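Side-chain contacts in transcriptional regulator, putative (Pseudomonas syringae pv. tomato, PDB 2R5F), which probably regulates transcription as a DNA-binding factor of the SorC family, with the putative sugar-binding domain present here likely sensing a carbohydrate effector: residues E141-K144 against E145-R149; G229-G233 against V234-Q238. One frame throughout, in Å; residues are numbered along the deposited sequence.

Contact 1: residues E141-K144 against E145-R149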
# COMPACT_ATOMS: atom_id res chain seq x y z
N GLU A 141 -17.53 -11.30 -15.00
CA GLU A 141 -17.83 -12.03 -13.76
C GLU A 141 -16.58 -12.23 -12.90
O GLU A 141 -16.66 -12.23 -11.68
CB GLU A 141 -18.47 -13.38 -14.09
CG GLU A 141 -19.77 -13.62 -13.35
CD GLU A 141 -20.87 -12.69 -13.82
OE1 GLU A 141 -21.63 -12.19 -12.97
OE2 GLU A 141 -20.98 -12.47 -15.05
N GLU A 142 -15.46 -12.42 -13.58
CA GLU A 142 -14.14 -12.40 -12.97
C GLU A 142 -13.85 -11.10 -12.25
O GLU A 142 -13.24 -11.12 -11.19
CB GLU A 142 -13.07 -12.60 -14.02
CG GLU A 142 -13.24 -13.80 -14.91
CD GLU A 142 -11.99 -14.06 -15.70
OE1 GLU A 142 -10.89 -13.64 -15.23
OE2 GLU A 142 -12.11 -14.67 -16.79
N VAL A 143 -14.28 -9.96 -12.82
CA VAL A 143 -14.08 -8.66 -12.19
C VAL A 143 -14.94 -8.51 -10.93
O VAL A 143 -14.48 -7.97 -9.93
CB VAL A 143 -14.32 -7.47 -13.18
CG1 VAL A 143 -14.41 -6.16 -12.47
CG2 VAL A 143 -13.21 -7.42 -14.25
N LYS A 144 -16.20 -8.97 -11.00
CA LYS A 144 -17.15 -8.89 -9.88
C LYS A 144 -16.73 -9.77 -8.71
O LYS A 144 -17.05 -9.48 -7.56
CB LYS A 144 -18.58 -9.27 -10.30
CG LYS A 144 -19.20 -8.40 -11.39
CD LYS A 144 -20.73 -8.49 -11.47
CE LYS A 144 -21.29 -9.92 -11.38
NZ LYS A 144 -22.78 -9.99 -11.72
N GLU A 145 -16.04 -10.86 -9.02
CA GLU A 145 -15.45 -11.77 -8.03
C GLU A 145 -14.45 -11.02 -7.12
O GLU A 145 -14.50 -11.13 -5.89
CB GLU A 145 -14.80 -12.94 -8.79
CG GLU A 145 -14.04 -13.93 -7.94
CD GLU A 145 -14.82 -15.21 -7.67
OE1 GLU A 145 -15.37 -15.34 -6.54
OE2 GLU A 145 -14.88 -16.08 -8.58
N VAL A 146 -13.57 -10.23 -7.74
CA VAL A 146 -12.65 -9.38 -7.01
C VAL A 146 -13.42 -8.26 -6.28
O VAL A 146 -13.20 -8.05 -5.10
CB VAL A 146 -11.55 -8.78 -7.92
CG1 VAL A 146 -10.72 -7.74 -7.18
CG2 VAL A 146 -10.66 -9.88 -8.44
N LEU A 147 -14.32 -7.58 -6.99
CA LEU A 147 -15.12 -6.51 -6.38
C LEU A 147 -15.85 -6.99 -5.13
O LEU A 147 -15.95 -6.26 -4.14
CB LEU A 147 -16.14 -5.92 -7.37
CG LEU A 147 -15.68 -5.05 -8.53
CD1 LEU A 147 -16.87 -4.69 -9.47
CD2 LEU A 147 -14.96 -3.77 -8.06
N HIS A 148 -16.35 -8.22 -5.18
CA HIS A 148 -17.04 -8.83 -4.06
C HIS A 148 -16.16 -8.91 -2.80
O HIS A 148 -16.64 -8.75 -1.66
CB HIS A 148 -17.51 -10.22 -4.48
CG HIS A 148 -18.22 -10.97 -3.40
ND1 HIS A 148 -19.53 -10.74 -3.07
CD2 HIS A 148 -17.79 -11.96 -2.58
CE1 HIS A 148 -19.89 -11.55 -2.09
NE2 HIS A 148 -18.85 -12.30 -1.77
N ARG A 149 -14.87 -9.14 -3.01
CA ARG A 149 -13.93 -9.36 -1.93
C ARG A 149 -13.60 -8.09 -1.14
O ARG A 149 -13.25 -8.18 0.03
CB ARG A 149 -12.63 -9.99 -2.44
CG ARG A 149 -12.76 -11.23 -3.33
CD ARG A 149 -13.51 -12.39 -2.68
NE ARG A 149 -13.31 -12.46 -1.24
CZ ARG A 149 -14.10 -13.12 -0.39
NH1 ARG A 149 -13.83 -13.11 0.92
NH2 ARG A 149 -15.16 -13.80 -0.84
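Leu147 N donates to Val143 O at 3.0 Å, an almost straight bond (169°) that arrives in the plane of the carbonyl. The two other backbone bonds of this part of the helix are more bent, and both donors stand tilted from the carbonyl plane: Glu145 N reaches Glu141 O at 3.1 Å, and His148 N reaches Lys144 O at 2.8 Å. Arg149 N donates to Val146 O at 2.9 Å, three residues back.

Among the side chains, Val143 and Leu147 lie side by side and point the same way. With chi1 at -71°, Leu147 holds CG beside its own backbone N, which sets that carbon 3.5 Å from Val143 O and brings CD1 to 4.1 Å from Val143 CG1. Lys144 NZ pairs with Glu141 OE1 in a salt bridge, doubtful in detail because that oxygen is modelled too close to a neighbour. Arg149 NH1 pairs with Glu88, and its guanidinium makes a cation-pi contact with Phe120.

Val143 and Leu147 both touch Val214, while Val146 packs on Val90, Phe120 and Leu122. This is the pattern of an amphipathic alpha-helix, bonded mainly i to i+4 and laid with its apolar side against the sheet of an alpha/beta domain.

Contact 2: residues G229-G233 against V234-Q238. With SO4 (sulfate ion), chain B.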
# COMPACT_ATOMS: atom_id res chain seq x y z
N GLY A 229 0.34 1.83 4.69
CA GLY A 229 1.01 2.61 3.65
C GLY A 229 2.51 2.41 3.56
O GLY A 229 3.21 2.50 4.57
N LEU A 230 3.03 2.18 2.34
CA LEU A 230 4.44 1.99 2.12
C LEU A 230 4.96 3.04 1.12
O LEU A 230 4.74 2.89 -0.06
CB LEU A 230 4.76 0.56 1.58
CG LEU A 230 4.28 -0.72 2.29
CD1 LEU A 230 4.69 -1.93 1.50
CD2 LEU A 230 4.80 -0.83 3.75
N ALA A 231 5.66 4.06 1.60
CA ALA A 231 6.05 5.19 0.75
C ALA A 231 7.16 6.04 1.37
O ALA A 231 7.12 6.34 2.55
CB ALA A 231 4.83 6.08 0.50
N GLY A 232 8.11 6.46 0.56
CA GLY A 232 9.14 7.41 0.96
C GLY A 232 9.75 8.07 -0.25
O GLY A 232 9.57 7.61 -1.36
N GLY A 233 10.51 9.14 -0.04
CA GLY A 233 11.08 9.91 -1.14
C GLY A 233 10.71 11.38 -0.97
O GLY A 233 9.57 11.70 -0.62
N VAL A 234 11.64 12.28 -1.22
CA VAL A 234 11.35 13.67 -0.89
C VAL A 234 10.19 14.20 -1.74
O VAL A 234 9.44 15.06 -1.28
CB VAL A 234 12.61 14.60 -0.85
CG1 VAL A 234 13.08 15.02 -2.27
CG2 VAL A 234 12.34 15.81 0.07
N ARG A 235 10.01 13.62 -2.92
CA ARG A 235 8.93 14.01 -3.85
C ARG A 235 7.53 13.57 -3.42
O ARG A 235 6.52 14.03 -3.96
CB ARG A 235 9.22 13.49 -5.26
CG ARG A 235 10.54 13.95 -5.82
CD ARG A 235 10.44 14.21 -7.32
NE ARG A 235 10.05 15.59 -7.64
CZ ARG A 235 8.98 15.93 -8.37
NH1 ARG A 235 8.18 14.99 -8.87
NH2 ARG A 235 8.72 17.21 -8.62
N LYS A 236 7.47 12.69 -2.43
CA LYS A 236 6.21 12.09 -2.00
C LYS A 236 5.61 12.73 -0.74
O LYS A 236 4.46 12.46 -0.42
CB LYS A 236 6.41 10.60 -1.71
CG LYS A 236 6.71 9.74 -2.91
CD LYS A 236 5.99 8.44 -2.75
CE LYS A 236 6.43 7.46 -3.80
NZ LYS A 236 5.69 6.20 -3.59
N VAL A 237 6.40 13.55 -0.04
CA VAL A 237 5.98 14.16 1.24
C VAL A 237 4.55 14.78 1.23
O VAL A 237 3.69 14.38 2.03
CB VAL A 237 7.09 15.11 1.84
CG1 VAL A 237 6.66 15.73 3.15
CG2 VAL A 237 8.41 14.35 2.05
N GLN A 238 4.27 15.71 0.31
CA GLN A 238 2.96 16.34 0.22
C GLN A 238 1.84 15.30 -0.02
O GLN A 238 0.74 15.41 0.54
CB GLN A 238 2.93 17.39 -0.88
CG GLN A 238 1.71 18.31 -0.82
CD GLN A 238 1.49 19.10 -2.08
OE1 GLN A 238 1.87 18.67 -3.17
NE2 GLN A 238 0.87 20.28 -1.94
S SO4 B . 5.34 3.25 -5.81
O1 SO4 B . 5.16 4.68 -6.03
O2 SO4 B . 6.72 2.92 -5.49
O3 SO4 B . 4.50 2.77 -4.74
O4 SO4 B . 5.07 2.55 -7.06
O HOH W 1 7.82 4.81 -2.32
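Lys236 covers one face of the Gly233-Val234 peptide, its N coming to Gly233 O from above the carbonyl plane, 54° out of it; the bond is nonetheless short (2.9 Å) and fairly straight at its hydrogen (162°). Lys236 CB shares that face, 3.5 Å from Gly233 O; Val237 CG2 comes over the opposite face, 3.9 Å from the same oxygen. The bond closes a type I turn, with Val234 and Arg235 at its corners, and leads into helix 237-245. Gly233 enters the turn with a phi of 127°, where a beta carbon would be jammed against Gly232 O.

From the turn, Lys236 doubles back alongside the preceding residues. Its chain bends at chi2 and is otherwise extended to the tip, so that CG passes 3.9 Å from Gly232 O and CD lies 4.2 Å from the methyl CB of Ala231. Three acceptors hold the ammonium group at the far end: Ile160 O, sulfate O1 at 2.9 Å from Lys236 NZ, and a water at 2.8 Å from the same nitrogen. A weak bond from Gly232 N ties that water to the backbone.

Ser67 OG, Thr69 OG1 and Ser68 N, the last at the start of helix 68-75, complete the grip on the sulfate. On the backbone side, Thr254 and Thr258 fix Ala231 O and Gly233 N.

The sulfate probably came from the crystallisation liquor, yet one lysine, two hydroxyls and a peptide N-H converging on it form a site able to hold an oxyanion. That chemistry is consistent with a place for the phosphate of a phosphorylated sugar, the kind of effector recognised by relatives in this family, with the lysine's positive charge likely favouring such an anion.

How the contacts relate
Contact 1 comes first along the chain, wholly within helix 138-149; contact 2 follows at the end of strand 226-230, in the turn that leads to helix 237-245. Their centres are 31 Å apart, their nearest atoms about 18 Å, and they lie on opposite sides of the chain's centre without touching. One mixed sheet connects them. The helix of contact 1 rests on strands 88-94, 119-120 and 214-215, whereas contact 2 belongs to the parallel beta-alpha-beta unit of 226-230 and 251-255. Thus 141-149 covers the sheet at the domain's periphery, and 229-238 helps shape the anion pocket at the strand ends.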